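Local coordinates for protein soluble lytic transglycosylase B3 (Pseudomonas aeruginosa, PDB 5ANZ) that probably cleaves bacterial cell-wall peptidoglycan as a lytic transglycosylase, taking part in cell-wall turnover, and binds a calcium ion, at residues 136-141 / 145-150; 203-208 / 324-329; 210-215 / 226-231; 318-323 / 331-336. All blocks are in the same frame, centred on the assembly; numbering follows the deposited sequence.

Contact 1 of 4, residues 136-141 / 145-150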
loop_
_atom_site.group_PDB
_atom_site.type_symbol
_atom_site.label_atom_id
_atom_site.label_comp_id
_atom_site.label_asym_id
_atom_site.label_seq_id
_atom_site.Cartn_x
_atom_site.Cartn_y
_atom_site.Cartn_z
ATOM N N ALA A 136 7.080 -13.385 -0.386
ATOM C CA ALA A 136 6.287 -12.216 -0.017
ATOM C C ALA A 136 7.176 -11.074 0.487
ATOM O O ALA A 136 6.961 -9.930 0.109
ATOM C CB ALA A 136 5.250 -12.572 1.038
ATOM N N VAL A 137 8.169 -11.396 1.313
ATOM C CA VAL A 137 9.157 -10.392 1.757
ATOM C C VAL A 137 9.834 -9.737 0.555
ATOM O O VAL A 137 9.930 -8.509 0.470
ATOM C CB VAL A 137 10.216 -11.025 2.667
ATOM C CG1 VAL A 137 11.299 -10.005 3.043
ATOM C CG2 VAL A 137 9.574 -11.554 3.946
ATOM N N VAL A 138 10.286 -10.550 -0.395
ATOM C CA VAL A 138 10.967 -9.994 -1.552
ATOM C C VAL A 138 9.995 -9.217 -2.454
ATOM O O VAL A 138 10.364 -8.201 -3.027
ATOM C CB VAL A 138 11.715 -11.094 -2.342
ATOM C CG1 VAL A 138 12.213 -10.573 -3.700
ATOM C CG2 VAL A 138 12.911 -11.606 -1.500
ATOM N N ALA A 139 8.740 -9.657 -2.549
ATOM C CA ALA A 139 7.788 -8.904 -3.353
ATOM C C ALA A 139 7.537 -7.523 -2.764
ATOM O O ALA A 139 7.430 -6.549 -3.493
ATOM C CB ALA A 139 6.464 -9.682 -3.494
ATOM N N ILE A 140 7.424 -7.441 -1.442
ATOM C CA ILE A 140 7.206 -6.139 -0.797
ATOM C C ILE A 140 8.419 -5.236 -1.073
ATOM O O ILE A 140 8.276 -4.046 -1.392
ATOM C CB ILE A 140 6.989 -6.302 0.723
ATOM C CG1 ILE A 140 5.638 -6.977 1.039
ATOM C CG2 ILE A 140 7.107 -4.925 1.442
ATOM C CD1 ILE A 140 4.397 -6.076 1.021
ATOM N N TRP A 141 9.603 -5.816 -0.939
ATOM C CA TRP A 141 10.846 -5.105 -1.173
ATOM C C TRP A 141 10.879 -4.554 -2.606
ATOM O O TRP A 141 11.279 -3.423 -2.853
ATOM C CB TRP A 141 12.006 -6.069 -0.947
ATOM C CG TRP A 141 13.393 -5.512 -0.854
ATOM C CD1 TRP A 141 13.785 -4.244 -0.496
ATOM C CD2 TRP A 141 14.588 -6.255 -1.089
ATOM N NE1 TRP A 141 15.168 -4.176 -0.492
ATOM C CE2 TRP A 141 15.675 -5.395 -0.858
ATOM C CE3 TRP A 141 14.844 -7.586 -1.456
ATOM C CZ2 TRP A 141 16.997 -5.817 -0.992
ATOM C CZ3 TRP A 141 16.147 -8.006 -1.573
ATOM C CH2 TRP A 141 17.210 -7.127 -1.350
ATOM N N SER A 145 10.726 -0.340 -2.912
ATOM C CA SER A 145 11.915 0.419 -3.323
ATOM C C SER A 145 12.674 -0.209 -4.483
ATOM O O SER A 145 13.851 0.082 -4.680
ATOM C CB SER A 145 12.864 0.575 -2.138
ATOM O OG SER A 145 13.441 -0.671 -1.768
ATOM N N ASN A 146 12.018 -1.084 -5.252
ATOM C CA ASN A 146 12.719 -1.808 -6.308
ATOM C C ASN A 146 13.958 -2.534 -5.768
ATOM O O ASN A 146 15.039 -2.456 -6.345
ATOM C CB ASN A 146 13.122 -0.857 -7.432
ATOM C CG ASN A 146 13.257 -1.571 -8.754
ATOM O OD1 ASN A 146 12.517 -2.517 -9.040
ATOM N ND2 ASN A 146 14.215 -1.140 -9.564
ATOM N N TYR A 147 13.779 -3.232 -4.652
ATOM C CA TYR A 147 14.832 -4.026 -4.019
ATOM C C TYR A 147 16.004 -3.141 -3.591
ATOM O O TYR A 147 17.164 -3.552 -3.663
ATOM C CB TYR A 147 15.306 -5.138 -4.955
ATOM C CG TYR A 147 14.169 -5.878 -5.642
ATOM C CD1 TYR A 147 13.383 -6.784 -4.950
ATOM C CD2 TYR A 147 13.919 -5.703 -6.999
ATOM C CE1 TYR A 147 12.360 -7.469 -5.569
ATOM C CE2 TYR A 147 12.887 -6.389 -7.633
ATOM C CZ TYR A 147 12.112 -7.270 -6.909
ATOM O OH TYR A 147 11.106 -7.934 -7.552
ATOM N N GLY A 148 15.666 -1.928 -3.161
ATOM C CA GLY A 148 16.655 -0.987 -2.655
ATOM C C GLY A 148 17.254 -0.014 -3.654
ATOM O O GLY A 148 18.112 0.799 -3.282
ATOM N N SER A 149 16.845 -0.064 -4.918
ATOM C CA SER A 149 17.429 0.844 -5.902
ATOM C C SER A 149 16.693 2.187 -6.003
ATOM O O SER A 149 17.208 3.136 -6.592
ATOM C CB SER A 149 17.469 0.174 -7.273
ATOM O OG SER A 149 16.178 0.129 -7.840
ATOM N N HIS A 150 15.487 2.267 -5.440
ATOM C CA HIS A 150 14.699 3.499 -5.502
ATOM C C HIS A 150 14.095 3.792 -4.139
ATOM O O HIS A 150 12.927 3.485 -3.879
ATOM C CB HIS A 150 13.614 3.388 -6.566
ATOM C CG HIS A 150 14.142 3.469 -7.966
ATOM N ND1 HIS A 150 14.897 2.466 -8.539
ATOM C CD2 HIS A 150 14.045 4.445 -8.900
ATOM C CE1 HIS A 150 15.231 2.816 -9.767
ATOM N NE2 HIS A 150 14.728 4.014 -10.012
#

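Contact 2 of 4, residues 203-208 / 324-329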
loop_
_atom_site.group_PDB
_atom_site.type_symbol
_atom_site.label_atom_id
_atom_site.label_comp_id
_atom_site.label_asym_id
_atom_site.label_seq_id
_atom_site.Cartn_x
_atom_site.Cartn_y
_atom_site.Cartn_z
ATOM N N GLY A 203 14.340 4.535 3.372
ATOM C CA GLY A 203 15.210 3.404 3.109
ATOM C C GLY A 203 14.606 2.309 2.243
ATOM O O GLY A 203 13.729 2.562 1.435
ATOM N N GLN A 204 15.110 1.094 2.420
ATOM C CA GLN A 204 14.744 0.004 1.530
ATOM C C GLN A 204 13.347 -0.485 1.822
ATOM O O GLN A 204 12.662 -0.979 0.920
ATOM C CB GLN A 204 15.725 -1.150 1.650
ATOM C CG GLN A 204 17.160 -0.717 1.379
ATOM C CD GLN A 204 18.033 -1.842 0.905
ATOM O OE1 GLN A 204 17.554 -2.802 0.308
ATOM N NE2 GLN A 204 19.343 -1.726 1.154
ATOM N N THR A 205 12.926 -0.342 3.075
ATOM C CA THR A 205 11.610 -0.825 3.484
ATOM C C THR A 205 10.507 0.230 3.289
ATOM O O THR A 205 9.316 -0.089 3.335
ATOM C CB THR A 205 11.630 -1.235 4.963
ATOM O OG1 THR A 205 12.034 -0.105 5.739
ATOM C CG2 THR A 205 12.622 -2.373 5.187
ATOM N N GLN A 206 10.911 1.489 3.129
ATOM C CA GLN A 206 9.994 2.635 3.098
ATOM C C GLN A 206 9.112 2.699 4.340
ATOM O O GLN A 206 7.943 3.099 4.275
ATOM C CB GLN A 206 9.152 2.613 1.822
ATOM C CG GLN A 206 10.023 2.801 0.562
ATOM C CD GLN A 206 10.500 4.239 0.389
ATOM O OE1 GLN A 206 9.705 5.139 0.072
ATOM N NE2 GLN A 206 11.792 4.464 0.604
ATOM N N PHE A 207 9.701 2.338 5.483
ATOM C CA PHE A 207 9.074 2.581 6.787
ATOM C C PHE A 207 9.057 4.071 7.126
ATOM O O PHE A 207 10.096 4.719 6.999
ATOM C CB PHE A 207 9.856 1.902 7.907
ATOM C CG PHE A 207 9.693 0.401 8.015
ATOM C CD1 PHE A 207 8.805 -0.307 7.218
ATOM C CD2 PHE A 207 10.426 -0.282 8.989
ATOM C CE1 PHE A 207 8.664 -1.692 7.386
ATOM C CE2 PHE A 207 10.283 -1.655 9.174
ATOM C CZ PHE A 207 9.406 -2.357 8.378
ATOM N N ILE A 208 7.945 4.609 7.627
ATOM C CA ILE A 208 8.003 5.927 8.269
ATOM C C ILE A 208 8.693 5.754 9.629
ATOM O O ILE A 208 8.767 4.646 10.154
ATOM C CB ILE A 208 6.606 6.561 8.434
ATOM C CG1 ILE A 208 5.705 5.674 9.294
ATOM C CG2 ILE A 208 5.962 6.807 7.072
ATOM C CD1 ILE A 208 4.307 6.270 9.538
ATOM N N LEU A 324 -2.184 -5.219 3.233
ATOM C CA LEU A 324 -2.851 -3.914 3.256
ATOM C C LEU A 324 -2.370 -3.031 4.400
ATOM O O LEU A 324 -2.489 -1.798 4.351
ATOM C CB LEU A 324 -4.364 -4.108 3.342
ATOM C CG LEU A 324 -5.053 -4.590 2.073
ATOM C CD1 LEU A 324 -6.513 -4.901 2.391
ATOM C CD2 LEU A 324 -4.975 -3.532 1.006
ATOM N N LYS A 325 -1.825 -3.648 5.442
ATOM C CA LYS A 325 -1.327 -2.865 6.564
ATOM C C LYS A 325 -0.009 -2.189 6.172
ATOM O O LYS A 325 0.434 -1.236 6.813
ATOM C CB LYS A 325 -1.155 -3.747 7.806
ATOM C CG LYS A 325 -2.456 -4.348 8.310
ATOM C CD LYS A 325 -2.249 -5.074 9.626
ATOM C CE LYS A 325 -3.568 -5.477 10.271
ATOM N NZ LYS A 325 -4.136 -6.718 9.681
ATOM N N TYR A 326 0.613 -2.679 5.102
ATOM C CA TYR A 326 1.865 -2.114 4.614
ATOM C C TYR A 326 1.539 -0.904 3.735
ATOM O O TYR A 326 2.180 0.151 3.832
ATOM C CB TYR A 326 2.692 -3.182 3.841
ATOM C CG TYR A 326 4.191 -3.009 3.948
ATOM C CD1 TYR A 326 4.818 -1.938 3.348
ATOM C CD2 TYR A 326 4.982 -3.914 4.668
ATOM C CE1 TYR A 326 6.179 -1.756 3.456
ATOM C CE2 TYR A 326 6.363 -3.734 4.784
ATOM C CZ TYR A 326 6.947 -2.655 4.172
ATOM O OH TYR A 326 8.310 -2.461 4.250
ATOM N N ASN A 327 0.514 -1.059 2.905
ATOM C CA ASN A 327 -0.007 0.007 2.065
ATOM C C ASN A 327 -1.475 -0.322 1.815
ATOM O O ASN A 327 -1.811 -1.361 1.248
ATOM C CB ASN A 327 0.803 0.134 0.757
ATOM C CG ASN A 327 0.226 1.158 -0.226
ATOM O OD1 ASN A 327 -0.986 1.344 -0.331
ATOM N ND2 ASN A 327 1.102 1.791 -0.983
ATOM N N ASN A 328 -2.344 0.570 2.276
ATOM C CA ASN A 328 -3.773 0.311 2.265
ATOM C C ASN A 328 -4.401 0.635 0.927
ATOM O O ASN A 328 -5.303 1.462 0.835
ATOM C CB ASN A 328 -4.453 1.128 3.369
ATOM C CG ASN A 328 -5.819 0.599 3.720
ATOM O OD1 ASN A 328 -6.105 -0.577 3.524
ATOM N ND2 ASN A 328 -6.675 1.469 4.253
ATOM N N SER A 329 -3.890 -0.004 -0.115
ATOM C CA SER A 329 -4.465 0.083 -1.447
ATOM C C SER A 329 -4.664 -1.334 -1.947
ATOM O O SER A 329 -3.712 -2.109 -1.960
ATOM C CB SER A 329 -3.543 0.852 -2.399
ATOM O OG SER A 329 -3.798 0.475 -3.746
#

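Contact 3 of 4, residues 210-215 / 226-231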
loop_
_atom_site.group_PDB
_atom_site.type_symbol
_atom_site.label_atom_id
_atom_site.label_comp_id
_atom_site.label_asym_id
_atom_site.label_seq_id
_atom_site.Cartn_x
_atom_site.Cartn_y
_atom_site.Cartn_z
ATOM N N THR A 210 8.050 6.245 12.857
ATOM C CA THR A 210 7.421 5.545 13.977
ATOM C C THR A 210 7.305 4.034 13.678
ATOM O O THR A 210 7.427 3.205 14.587
ATOM C CB THR A 210 6.029 6.137 14.329
ATOM O OG1 THR A 210 5.172 6.081 13.183
ATOM C CG2 THR A 210 6.163 7.584 14.815
ATOM N N THR A 211 7.102 3.660 12.412
ATOM C CA THR A 211 7.085 2.245 12.069
ATOM C C THR A 211 8.469 1.614 12.219
ATOM O O THR A 211 8.616 0.497 12.720
ATOM C CB THR A 211 6.570 2.027 10.619
ATOM O OG1 THR A 211 5.221 2.499 10.540
ATOM C CG2 THR A 211 6.641 0.559 10.232
ATOM N N HIS A 212 9.503 2.338 11.804
ATOM C CA HIS A 212 10.858 1.882 12.047
ATOM C C HIS A 212 11.084 1.635 13.543
ATOM O O HIS A 212 11.598 0.584 13.939
ATOM C CB HIS A 212 11.876 2.911 11.526
ATOM C CG HIS A 212 13.294 2.571 11.855
ATOM N ND1 HIS A 212 14.129 1.927 10.969
ATOM C CD2 HIS A 212 14.014 2.769 12.988
ATOM C CE1 HIS A 212 15.307 1.746 11.541
ATOM N NE2 HIS A 212 15.270 2.250 12.749
ATOM N N ASN A 213 10.676 2.585 14.372
ATOM C CA ASN A 213 10.984 2.482 15.788
ATOM C C ASN A 213 10.252 1.333 16.487
ATOM O O ASN A 213 10.719 0.847 17.518
ATOM C CB ASN A 213 10.692 3.818 16.483
ATOM C CG ASN A 213 11.772 4.854 16.214
ATOM O OD1 ASN A 213 12.848 4.519 15.706
ATOM N ND2 ASN A 213 11.510 6.106 16.582
ATOM N N GLN A 214 9.131 0.887 15.919
ATOM C CA GLN A 214 8.413 -0.240 16.499
ATOM C C GLN A 214 8.754 -1.566 15.840
ATOM O O GLN A 214 8.756 -2.597 16.503
ATOM C CB GLN A 214 6.899 -0.026 16.436
ATOM C CG GLN A 214 6.129 -1.186 17.055
ATOM C CD GLN A 214 4.664 -0.877 17.298
ATOM O OE1 GLN A 214 4.204 0.243 17.070
ATOM N NE2 GLN A 214 3.923 -1.877 17.769
ATOM N N TYR A 215 9.060 -1.556 14.544
ATOM C CA TYR A 215 9.193 -2.841 13.838
ATOM C C TYR A 215 10.526 -3.119 13.156
ATOM O O TYR A 215 10.769 -4.244 12.754
ATOM C CB TYR A 215 8.089 -2.980 12.779
ATOM C CG TYR A 215 6.720 -2.963 13.392
ATOM C CD1 TYR A 215 6.210 -4.097 13.999
ATOM C CD2 TYR A 215 5.951 -1.806 13.386
ATOM C CE1 TYR A 215 4.940 -4.082 14.590
ATOM C CE2 TYR A 215 4.692 -1.780 13.968
ATOM C CZ TYR A 215 4.193 -2.925 14.557
ATOM O OH TYR A 215 2.947 -2.891 15.140
ATOM N N ASP A 226 19.668 -0.902 10.416
ATOM C CA ASP A 226 20.018 -0.147 9.212
ATOM C C ASP A 226 19.212 -0.580 7.997
ATOM O O ASP A 226 19.656 -1.430 7.217
ATOM C CB ASP A 226 21.507 -0.303 8.935
ATOM C CG ASP A 226 21.936 0.371 7.642
ATOM O OD1 ASP A 226 21.186 1.232 7.139
ATOM O OD2 ASP A 226 23.034 0.043 7.144
ATOM N N ILE A 227 18.037 0.022 7.829
ATOM C CA ILE A 227 17.168 -0.342 6.716
ATOM C C ILE A 227 17.572 0.408 5.452
ATOM O O ILE A 227 16.888 0.312 4.444
ATOM C CB ILE A 227 15.683 -0.045 7.015
ATOM C CG1 ILE A 227 15.493 1.440 7.318
ATOM C CG2 ILE A 227 15.191 -0.895 8.206
ATOM C CD1 ILE A 227 14.009 1.858 7.434
ATOM N N TRP A 228 18.680 1.146 5.518
ATOM C CA TRP A 228 19.228 1.837 4.349
ATOM C C TRP A 228 20.298 1.017 3.635
ATOM O O TRP A 228 20.259 0.861 2.403
ATOM C CB TRP A 228 19.808 3.204 4.777
ATOM C CG TRP A 228 18.741 4.116 5.303
ATOM C CD1 TRP A 228 18.042 5.050 4.593
ATOM C CD2 TRP A 228 18.236 4.181 6.649
ATOM N NE1 TRP A 228 17.135 5.675 5.397
ATOM C CE2 TRP A 228 17.231 5.164 6.667
ATOM C CE3 TRP A 228 18.534 3.493 7.831
ATOM C CZ2 TRP A 228 16.512 5.485 7.821
ATOM C CZ3 TRP A 228 17.808 3.806 8.988
ATOM C CH2 TRP A 228 16.811 4.789 8.968
ATOM N N GLY A 229 21.260 0.509 4.395
ATOM C CA GLY A 229 22.427 -0.116 3.800
ATOM C C GLY A 229 22.598 -1.598 4.056
ATOM O O GLY A 229 23.527 -2.221 3.532
ATOM N N SER A 230 21.719 -2.181 4.867
ATOM C CA SER A 230 21.855 -3.594 5.206
ATOM C C SER A 230 20.701 -4.434 4.687
ATOM O O SER A 230 19.600 -4.335 5.217
ATOM C CB SER A 230 21.924 -3.774 6.721
ATOM O OG SER A 230 21.765 -5.144 7.050
ATOM N N PRO A 231 20.942 -5.279 3.677
ATOM C CA PRO A 231 19.817 -6.096 3.202
ATOM C C PRO A 231 19.246 -6.978 4.332
ATOM O O PRO A 231 18.023 -7.142 4.430
ATOM C CB PRO A 231 20.444 -6.950 2.094
ATOM C CG PRO A 231 21.655 -6.154 1.644
ATOM C CD PRO A 231 22.168 -5.478 2.878
#

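Contact 4 of 4, residues 318-323 / 331-336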
loop_
_atom_site.group_PDB
_atom_site.type_symbol
_atom_site.label_atom_id
_atom_site.label_comp_id
_atom_site.label_asym_id
_atom_site.label_seq_id
_atom_site.Cartn_x
_atom_site.Cartn_y
_atom_site.Cartn_z
ATOM N N HIS A 318 -6.597 -13.811 4.536
ATOM C CA HIS A 318 -6.014 -13.063 5.633
ATOM C C HIS A 318 -4.680 -12.417 5.266
ATOM O O HIS A 318 -4.424 -11.276 5.656
ATOM C CB HIS A 318 -5.835 -13.984 6.841
ATOM C CG HIS A 318 -5.562 -13.254 8.120
ATOM N ND1 HIS A 318 -6.450 -12.357 8.666
ATOM C CD2 HIS A 318 -4.496 -13.293 8.959
ATOM C CE1 HIS A 318 -5.946 -11.868 9.789
ATOM N NE2 HIS A 318 -4.763 -12.420 9.985
ATOM N N ASN A 319 -3.839 -13.129 4.511
ATOM C CA ASN A 319 -2.522 -12.575 4.193
ATOM C C ASN A 319 -2.620 -11.353 3.278
ATOM O O ASN A 319 -1.747 -10.486 3.294
ATOM C CB ASN A 319 -1.611 -13.646 3.576
ATOM C CG ASN A 319 -1.042 -14.604 4.621
ATOM O OD1 ASN A 319 -1.159 -14.379 5.825
ATOM N ND2 ASN A 319 -0.410 -15.670 4.162
ATOM N N PHE A 320 -3.695 -11.270 2.491
ATOM C CA PHE A 320 -3.979 -10.046 1.734
ATOM C C PHE A 320 -4.216 -8.879 2.694
ATOM O O PHE A 320 -3.730 -7.771 2.478
ATOM C CB PHE A 320 -5.198 -10.253 0.821
ATOM C CG PHE A 320 -5.411 -9.152 -0.183
ATOM C CD1 PHE A 320 -4.745 -9.185 -1.398
ATOM C CD2 PHE A 320 -6.308 -8.127 0.065
ATOM C CE1 PHE A 320 -4.951 -8.196 -2.350
ATOM C CE2 PHE A 320 -6.525 -7.131 -0.885
ATOM C CZ PHE A 320 -5.835 -7.175 -2.096
ATOM N N ARG A 321 -4.975 -9.127 3.763
ATOM C CA ARG A 321 -5.196 -8.099 4.766
ATOM C C ARG A 321 -3.894 -7.659 5.421
ATOM O O ARG A 321 -3.738 -6.489 5.775
ATOM C CB ARG A 321 -6.190 -8.596 5.827
ATOM C CG ARG A 321 -7.550 -8.978 5.252
ATOM C CD ARG A 321 -8.484 -9.510 6.338
ATOM N NE ARG A 321 -8.822 -8.483 7.324
ATOM C CZ ARG A 321 -9.416 -8.716 8.495
ATOM N NH1 ARG A 321 -9.742 -9.953 8.854
ATOM N NH2 ARG A 321 -9.680 -7.705 9.314
ATOM N N ALA A 322 -2.963 -8.593 5.601
ATOM C CA ALA A 322 -1.657 -8.247 6.174
ATOM C C ALA A 322 -0.891 -7.285 5.262
ATOM O O ALA A 322 -0.261 -6.330 5.720
ATOM C CB ALA A 322 -0.828 -9.516 6.418
ATOM N N ILE A 323 -0.929 -7.552 3.970
ATOM C CA ILE A 323 -0.250 -6.691 3.022
ATOM C C ILE A 323 -0.872 -5.296 3.035
ATOM O O ILE A 323 -0.179 -4.297 2.910
ATOM C CB ILE A 323 -0.309 -7.285 1.613
ATOM C CG1 ILE A 323 0.405 -8.642 1.599
ATOM C CG2 ILE A 323 0.286 -6.292 0.605
ATOM C CD1 ILE A 323 0.053 -9.496 0.379
ATOM N N ALA A 331 -5.100 -2.281 -4.924
ATOM C CA ALA A 331 -4.285 -2.473 -6.134
ATOM C C ALA A 331 -2.840 -2.849 -5.748
ATOM O O ALA A 331 -2.246 -3.776 -6.304
ATOM C CB ALA A 331 -4.296 -1.235 -6.994
ATOM N N TYR A 332 -2.295 -2.130 -4.780
ATOM C CA TYR A 332 -0.966 -2.440 -4.252
ATOM C C TYR A 332 -0.888 -3.854 -3.723
ATOM O O TYR A 332 0.039 -4.602 -4.036
ATOM C CB TYR A 332 -0.606 -1.460 -3.138
ATOM C CG TYR A 332 0.642 -1.845 -2.355
ATOM C CD1 TYR A 332 0.564 -2.697 -1.259
ATOM C CD2 TYR A 332 1.887 -1.325 -2.684
ATOM C CE1 TYR A 332 1.695 -3.029 -0.519
ATOM C CE2 TYR A 332 3.023 -1.658 -1.952
ATOM C CZ TYR A 332 2.914 -2.517 -0.878
ATOM O OH TYR A 332 4.028 -2.843 -0.128
ATOM N N ALA A 333 -1.866 -4.241 -2.909
ATOM C CA ALA A 333 -1.801 -5.560 -2.291
ATOM C C ALA A 333 -1.973 -6.652 -3.343
ATOM O O ALA A 333 -1.314 -7.685 -3.269
ATOM C CB ALA A 333 -2.846 -5.688 -1.172
ATOM N N LEU A 334 -2.806 -6.404 -4.356
ATOM C CA LEU A 334 -2.925 -7.364 -5.458
ATOM C C LEU A 334 -1.591 -7.499 -6.200
ATOM O O LEU A 334 -1.152 -8.628 -6.508
ATOM C CB LEU A 334 -4.048 -6.932 -6.412
ATOM C CG LEU A 334 -4.358 -7.873 -7.573
ATOM C CD1 LEU A 334 -4.668 -9.276 -7.085
ATOM C CD2 LEU A 334 -5.550 -7.293 -8.338
ATOM N N ALA A 335 -0.923 -6.364 -6.434
ATOM C CA ALA A 335 0.386 -6.370 -7.103
ATOM C C ALA A 335 1.399 -7.164 -6.298
ATOM O O ALA A 335 2.148 -7.972 -6.850
ATOM C CB ALA A 335 0.907 -4.950 -7.333
ATOM N N VAL A 336 1.459 -6.916 -4.990
ATOM C CA VAL A 336 2.371 -7.694 -4.155
ATOM C C VAL A 336 2.122 -9.196 -4.251
ATOM O O VAL A 336 3.050 -9.972 -4.416
ATOM C CB VAL A 336 2.275 -7.253 -2.684
ATOM C CG1 VAL A 336 3.045 -8.208 -1.785
ATOM C CG2 VAL A 336 2.825 -5.843 -2.547
#

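Contact 1 of 4, residues 136-141 / 145-150
The carbonyl oxygen of Trp141 is gripped by two backbone N-H groups, Ser145 N at 3.1 Å and Tyr147 N also at 3.1 Å, which reach it from opposite faces of the carbonyl plane. The Ser145 bond continues the helical pattern. The Tyr147 bond holds the chain as it folds back, since Asn146 has left the helix with positive phi and begins a type I' turn to Ser149. Gly148, at phi 92°, takes a backbone conformation natural to glycine. Ser145 adds an ST motif, OG accepting from Gly148 N at 2.9 Å. This return lays Tyr147 CA over the five-membered ring of Trp141, 3.5 Å from its centroid and almost on the normal, a CH-pi contact. The Tyr147 ring turns its edge to the six-membered ring in an offset edge-to-face pair, planes at 89°. Further along that edge, Tyr147 CE1 meets Val138 CG1 at 3.6 Å, a branch that lies anti to the backbone N (chi1 169°). Trp141 NE1, Ser145 OG and Tyr147 OH bond to Gln204 OE1, Gln204 O and Arg108 O. Backbone bonds and the Trp141-Tyr147 packing together hold the end of the helix, and each of these three buried polar atoms has a partner.

Contact 2 of 4, residues 203-208 / 324-329
Tyr326 and Thr205 supply the polar part of this contact. The phenol OH of Tyr326 donates to Thr205 O at 2.7 Å, lying in the carbonyl plane and on a lone pair, with the acceptor close to the plane of the tyrosine ring. A tyrosine suits the place because its long rigid side chain spans the gap between two loops whose nearest CA atoms, those of Phe207 and Tyr326, are 8.9 Å apart. Its chi1 of -148° is well away from a staggered value, which may be the cost of aiming the hydroxyl at that carbonyl.

Van der Waals contacts lie beside the bond. Phe207 CE1 comes to 3.2 Å from Tyr326 OH and to 3.8 Å from Tyr326 CZ, the two side chains crossing at about a right angle. Thr205 CB adds a touch on Tyr326 OH at 3.6 Å.

Local bonds shape the loop 203-208 that offers the acceptor. The Gln206 amide donates through NE2 to Gly203 O at 2.8 Å and nearly straight (169°), while Thr205 OG1 sits over one face of the Phe207 ring and takes a weak bond from Phe207 N.

Tyr326 and Ile208 both belong to the N-acetyl-D-glucosamine site observed for this protein, so the bond probably helps to set the two loops that carry these residues in relation to each other. Tyr326 leaves the loop between helices 318-324 and 330-343, passes Ile140 and Glu144 of helix 134-145 and Thr238 of helix 231-244, and meets the loop that leads into helix 209-215.

Contact 3 of 4, residues 210-215 / 226-231
His212 extends its imidazole from helix 209-215 toward Ile227 because its CG lies anti to the backbone N (chi1 175°). Ile227 answers with CG1 placed between its backbone N and carbonyl carbon (chi1 59°) and an extended chain beyond, which brings Ile227 CD1 to the ring edge, 3.5 Å from His212 ND1. Trp228 comes in obliquely, its CZ3 4.1 Å from His212 CE1 with the ring planes inclined at 43°. Ile227 CG1 also lies over one face of the indole.

Asp226 shapes the loop behind these groups: its OD1 accepts from Trp228 N at 3.0 Å and from Gly229 N at 2.8 Å, an Asx turn and Asx motif, both donors coming from the same face of the carboxylate. Asp226 N bonds to Asp233 OD2, a calcium ligand, so the contact adjoins the calcium site, whose loop is probably EF-hand-like, as in Slt35 relatives.

His212 NE2 bonds to Asp188 OD2, whereas ND1, buried against the isoleucine, has no partner in the model. This is consistent with a neutral ring protonated at NE2, its bare nitrogen turned to a methyl and the interface otherwise apolar.

Contact 4 of 4, residues 318-323 / 331-336
Ala333 points its methyl at the flat side of Phe320, with Ala333 CB 3.7 Å from the ring centroid and over the face, a CH-pi contact. The ring gets there because Phe320 CG stands anti to the backbone N (chi1 -169°), carrying it forward to helix 330-343. There Phe320 CE1 reaches the backbone as well, 3.4 Å from Leu334 N. So small a residue as alanine suits this place: the aromatic ring can lie close to the helix itself.

Ile323 packs beside the ring, its two branches doing different work. Ile323 CG2 rests on the Ala333 backbone, 3.6 Å from Ala333 CA, and also touches Tyr332 CE1 at 3.7 Å. The longer branch sends Ile323 CD1 to Val336 CG1 at 3.9 Å, the two side chains meeting tip to tip. Alanine and valine, nearly one turn apart on the same helix, thus take the beta-branched isoleucine between them, and the side chains that meet here do so through carbon.

The short helix segments cross steeply, at 118° with a closest axial approach of 9.3 Å. Helix 318-324 follows strand 313-316 and turns through the loop 325-329 into helix 330-343, which packs with Val336 and Tyr332 on Ile140 of helix 134-145, and with Ala335 on helix 96-103.

All four contacts are buried, but they lie at different distances from the centre of the chain: the centre of contact 2 is nearest (about 6 Å), and that of contact 3 farthest (about 17 Å). Contacts 1 and 4 share a wall, for Ile140 of the first packs on Tyr332, Val336 and Ile323 of the last. Contact 2 touches each of the others: Gln204 joins it to contacts 1 and 3, and Tyr326 lies against Tyr332 of contact 4. The chemistry follows place: helix-on-helix packing in contact 4 is apolar, the helix end of contact 1 relies on backbone bonds, contact 2 turns on one hydroxyl bond from a sugar-site residue, and contact 3 sets an imidazole edge against an isoleucine methyl near the calcium site.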